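Local coordinates for putative type III secretion protein YscO (Vibrio parahaemolyticus, PDB 4MH6), which is of unknown molecular function but probably takes part in type III secretion, at residues R78-A83 against Q98-L103. Numbering follows the deposited sequence.
Sequences RRFAKA and QEIALL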
ATOM      1  N   ARG A  78     -37.060   5.598 -25.229  1.00 41.54           N
ATOM      2  CA  ARG A  78     -37.237   5.952 -26.629  1.00 39.24           C
ATOM      3  C   ARG A  78     -37.622   4.726 -27.440  1.00 39.08           C
ATOM      4  O   ARG A  78     -38.487   4.774 -28.309  1.00 40.66           O
ATOM      5  CB  ARG A  78     -35.943   6.557 -27.153  1.00 38.42           C
ATOM      6  CG  ARG A  78     -35.759   7.994 -26.692  1.00 39.29           C
ATOM      7  CD  ARG A  78     -34.331   8.465 -26.819  1.00 38.72           C
ATOM      8  NE  ARG A  78     -33.768   8.203 -28.140  1.00 38.01           N
ATOM      9  CZ  ARG A  78     -33.924   8.981 -29.198  1.00 37.70           C
ATOM     10  NH1 ARG A  78     -34.651  10.087 -29.129  1.00 39.40           N
ATOM     11  NH2 ARG A  78     -33.348   8.644 -30.331  1.00 37.64           N
ATOM     12  N   ARG A  79     -36.992   3.611 -27.121  1.00 37.97           N
ATOM     13  CA  ARG A  79     -37.251   2.378 -27.825  1.00 38.84           C
ATOM     14  C   ARG A  79     -38.575   1.744 -27.449  1.00 40.92           C
ATOM     15  O   ARG A  79     -39.217   1.117 -28.287  1.00 41.96           O
ATOM     16  CB  ARG A  79     -36.072   1.437 -27.648  1.00 37.37           C
ATOM     17  CG  ARG A  79     -34.893   1.929 -28.454  1.00 36.87           C
ATOM     18  CD  ARG A  79     -33.637   1.168 -28.119  1.00 37.70           C
ATOM     19  NE  ARG A  79     -32.527   1.596 -28.973  1.00 38.36           N
ATOM     20  CZ  ARG A  79     -31.851   2.730 -28.814  1.00 37.51           C
ATOM     21  NH1 ARG A  79     -32.183   3.597 -27.855  1.00 37.14           N
ATOM     22  NH2 ARG A  79     -30.858   3.014 -29.639  1.00 37.80           N
ATOM     23  N   PHE A  80     -38.992   1.883 -26.200  1.00 41.96           N
ATOM     24  CA  PHE A  80     -40.285   1.345 -25.843  1.00 46.26           C
ATOM     25  C   PHE A  80     -41.389   2.176 -26.513  1.00 47.58           C
ATOM     26  O   PHE A  80     -42.413   1.642 -26.927  1.00 46.68           O
ATOM     27  CB  PHE A  80     -40.502   1.348 -24.338  1.00 49.81           C
ATOM     28  CG  PHE A  80     -39.699   0.323 -23.596  1.00 53.92           C
ATOM     29  CD1 PHE A  80     -39.834  -1.029 -23.891  1.00 55.23           C
ATOM     30  CD2 PHE A  80     -38.892   0.692 -22.517  1.00 53.44           C
ATOM     31  CE1 PHE A  80     -39.122  -1.980 -23.182  1.00 55.36           C
ATOM     32  CE2 PHE A  80     -38.192  -0.263 -21.804  1.00 51.57           C
ATOM     33  CZ  PHE A  80     -38.303  -1.596 -22.137  1.00 51.70           C
ATOM     34  N   ALA A  81     -41.160   3.486 -26.596  1.00 49.67           N
ATOM     35  CA  ALA A  81     -42.103   4.430 -27.191  1.00 51.86           C
ATOM     36  C   ALA A  81     -42.254   4.165 -28.683  1.00 55.93           C
ATOM     37  O   ALA A  81     -43.367   4.083 -29.195  1.00 61.09           O
ATOM     38  CB  ALA A  81     -41.641   5.864 -26.949  1.00 49.65           C
ATOM     39  N   LYS A  82     -41.133   4.024 -29.380  1.00 57.57           N
ATOM     40  CA  LYS A  82     -41.179   3.746 -30.812  1.00 60.57           C
ATOM     41  C   LYS A  82     -42.016   2.497 -31.033  1.00 62.19           C
ATOM     42  O   LYS A  82     -42.949   2.500 -31.824  1.00 63.69           O
ATOM     43  CB  LYS A  82     -39.769   3.554 -31.375  1.00 59.95           C
ATOM     44  CG  LYS A  82     -39.731   3.359 -32.876  1.00 63.72           C
ATOM     45  CD  LYS A  82     -38.303   3.344 -33.376  1.00 68.20           C
ATOM     46  CE  LYS A  82     -38.243   3.112 -34.875  1.00 75.38           C
ATOM     47  NZ  LYS A  82     -36.836   3.040 -35.367  1.00 78.73           N
ATOM     48  N   ALA A  83     -41.682   1.438 -30.299  1.00 66.06           N
ATOM     49  CA  ALA A  83     -42.391   0.161 -30.387  1.00 67.63           C
ATOM     50  C   ALA A  83     -43.890   0.281 -30.096  1.00 74.76           C
ATOM     51  O   ALA A  83     -44.699  -0.397 -30.732  1.00 77.98           O
ATOM     52  CB  ALA A  83     -41.765  -0.843 -29.436  1.00 64.03           C
ATOM     53  N   GLN A  98     -33.384  -6.137 -28.362  1.00 47.88           N
ATOM     54  CA  GLN A  98     -31.989  -6.502 -28.228  1.00 49.92           C
ATOM     55  C   GLN A  98     -31.148  -5.259 -27.973  1.00 45.80           C
ATOM     56  O   GLN A  98     -30.153  -5.307 -27.251  1.00 45.18           O
ATOM     57  CB  GLN A  98     -31.446  -7.253 -29.444  1.00 56.07           C
ATOM     58  CG  GLN A  98     -29.996  -7.627 -29.192  1.00 63.06           C
ATOM     59  CD  GLN A  98     -29.414  -8.638 -30.140  1.00 74.43           C
ATOM     60  OE1 GLN A  98     -28.333  -9.177 -29.870  1.00 85.11           O
ATOM     61  NE2 GLN A  98     -30.109  -8.917 -31.244  1.00 77.14           N
ATOM     62  N   GLU A  99     -31.529  -4.150 -28.596  1.00 43.99           N
ATOM     63  CA  GLU A  99     -30.795  -2.906 -28.396  1.00 43.33           C
ATOM     64  C   GLU A  99     -30.856  -2.516 -26.933  1.00 38.91           C
ATOM     65  O   GLU A  99     -29.861  -2.076 -26.375  1.00 38.20           O
ATOM     66  CB  GLU A  99     -31.327  -1.793 -29.289  1.00 44.94           C
ATOM     67  CG  GLU A  99     -30.883  -1.943 -30.725  1.00 50.51           C
ATOM     68  CD  GLU A  99     -31.450  -0.872 -31.633  1.00 55.93           C
ATOM     69  OE1 GLU A  99     -32.433  -0.211 -31.241  1.00 57.19           O
ATOM     70  OE2 GLU A  99     -30.921  -0.699 -32.753  1.00 65.04           O
ATOM     71  N   ILE A 100     -32.017  -2.726 -26.323  1.00 35.85           N
ATOM     72  CA  ILE A 100     -32.224  -2.436 -24.918  1.00 34.74           C
ATOM     73  C   ILE A 100     -31.317  -3.327 -24.073  1.00 35.05           C
ATOM     74  O   ILE A 100     -30.637  -2.860 -23.150  1.00 34.25           O
ATOM     75  CB  ILE A 100     -33.692  -2.649 -24.519  1.00 34.58           C
ATOM     76  CG1 ILE A 100     -34.532  -1.508 -25.064  1.00 34.53           C
ATOM     77  CG2 ILE A 100     -33.848  -2.643 -23.009  1.00 36.73           C
ATOM     78  CD1 ILE A 100     -36.021  -1.678 -24.855  1.00 36.39           C
ATOM     79  N   ALA A 101     -31.317  -4.605 -24.401  1.00 35.96           N
ATOM     80  CA  ALA A 101     -30.499  -5.563 -23.698  1.00 37.81           C
ATOM     81  C   ALA A 101     -29.047  -5.114 -23.746  1.00 37.81           C
ATOM     82  O   ALA A 101     -28.382  -5.060 -22.717  1.00 38.22           O
ATOM     83  CB  ALA A 101     -30.655  -6.943 -24.327  1.00 41.03           C
ATOM     84  N   LEU A 102     -28.563  -4.759 -24.932  1.00 38.29           N
ATOM     85  CA  LEU A 102     -27.170  -4.340 -25.075  1.00 40.08           C
ATOM     86  C   LEU A 102     -26.858  -3.088 -24.261  1.00 38.02           C
ATOM     87  O   LEU A 102     -25.781  -2.962 -23.678  1.00 38.95           O
ATOM     88  CB  LEU A 102     -26.813  -4.156 -26.557  1.00 43.23           C
ATOM     89  CG  LEU A 102     -26.731  -5.481 -27.337  1.00 48.04           C
ATOM     90  CD1 LEU A 102     -26.743  -5.274 -28.843  1.00 51.48           C
ATOM     91  CD2 LEU A 102     -25.510  -6.303 -26.919  1.00 51.23           C
ATOM     92  N   LEU A 103     -27.807  -2.164 -24.234  1.00 36.55           N
ATOM     93  CA  LEU A 103     -27.670  -0.938 -23.469  1.00 35.57           C
ATOM     94  C   LEU A 103     -27.554  -1.269 -21.984  1.00 34.69           C
ATOM     95  O   LEU A 103     -26.749  -0.682 -21.272  1.00 35.39           O
ATOM     96  CB  LEU A 103     -28.886  -0.035 -23.704  1.00 35.45           C
ATOM     97  CG  LEU A 103     -28.963   0.660 -25.063  1.00 36.88           C
ATOM     98  CD1 LEU A 103     -30.327   1.285 -25.285  1.00 37.58           C
ATOM     99  CD2 LEU A 103     -27.876   1.708 -25.197  1.00 39.59           C
TER
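The guanidinium of Arg-79 has the CD1 methyl of Leu-103 over one face and the carboxylate of Glu-99 at its edge. The Phe-80 ring receives the CD1 methyl of Ile-100 over one face, set off toward the rim. Together these groups join the two arms of an antiparallel helical hairpin, within a predicted coiled coil. Helix 18-84 runs out, the chain turns, and helix 90-167 runs back. The contact lies close to that turn, far from the centre of the chain. The short segment axes approach to 10.7 Å at 172°, and Arg-79 and Ile-100 are the nearest CA pair.

Arg-79 reaches across with CG anti to its carbonyl carbon (chi1 -72°) and the chain extended as far as NE. This puts Arg-79 NE 2.9 Å from Glu-99 OE1. The N-H of Arg-79 NE points at that oxygen with an N-H...O angle of 159°, a hydrogen bond that is part of a salt bridge. The oxygen lies close to the guanidinium plane. The donor meets it from above the carboxylate plane, and the two planes stand steeply to each other. NH1 also forms a salt bridge with Glu-75 on its own helix. The two acids engage different nitrogens, NE and NH1, and so probably help fix the rotation of the guanidinium.

Nearer the backbone than the guanidinium, Arg-79 CD lies 4.2 Å from Ile-100 CG1, so the aliphatic part of the arginine adds to the apolar contact. Leu-103 CD1 lies 3.9 Å from Arg-79 NH1. One turn along helix 90-167 from Glu-99, the Leu-103 carbonyl oxygen is hydrogen-bonded to the hydroxyl of Tyr-68. On the Phe-80 side, Ile-100 CD1 makes a CH-pi contact 3.7 Å from the ring centroid, nearest CE1 and CZ.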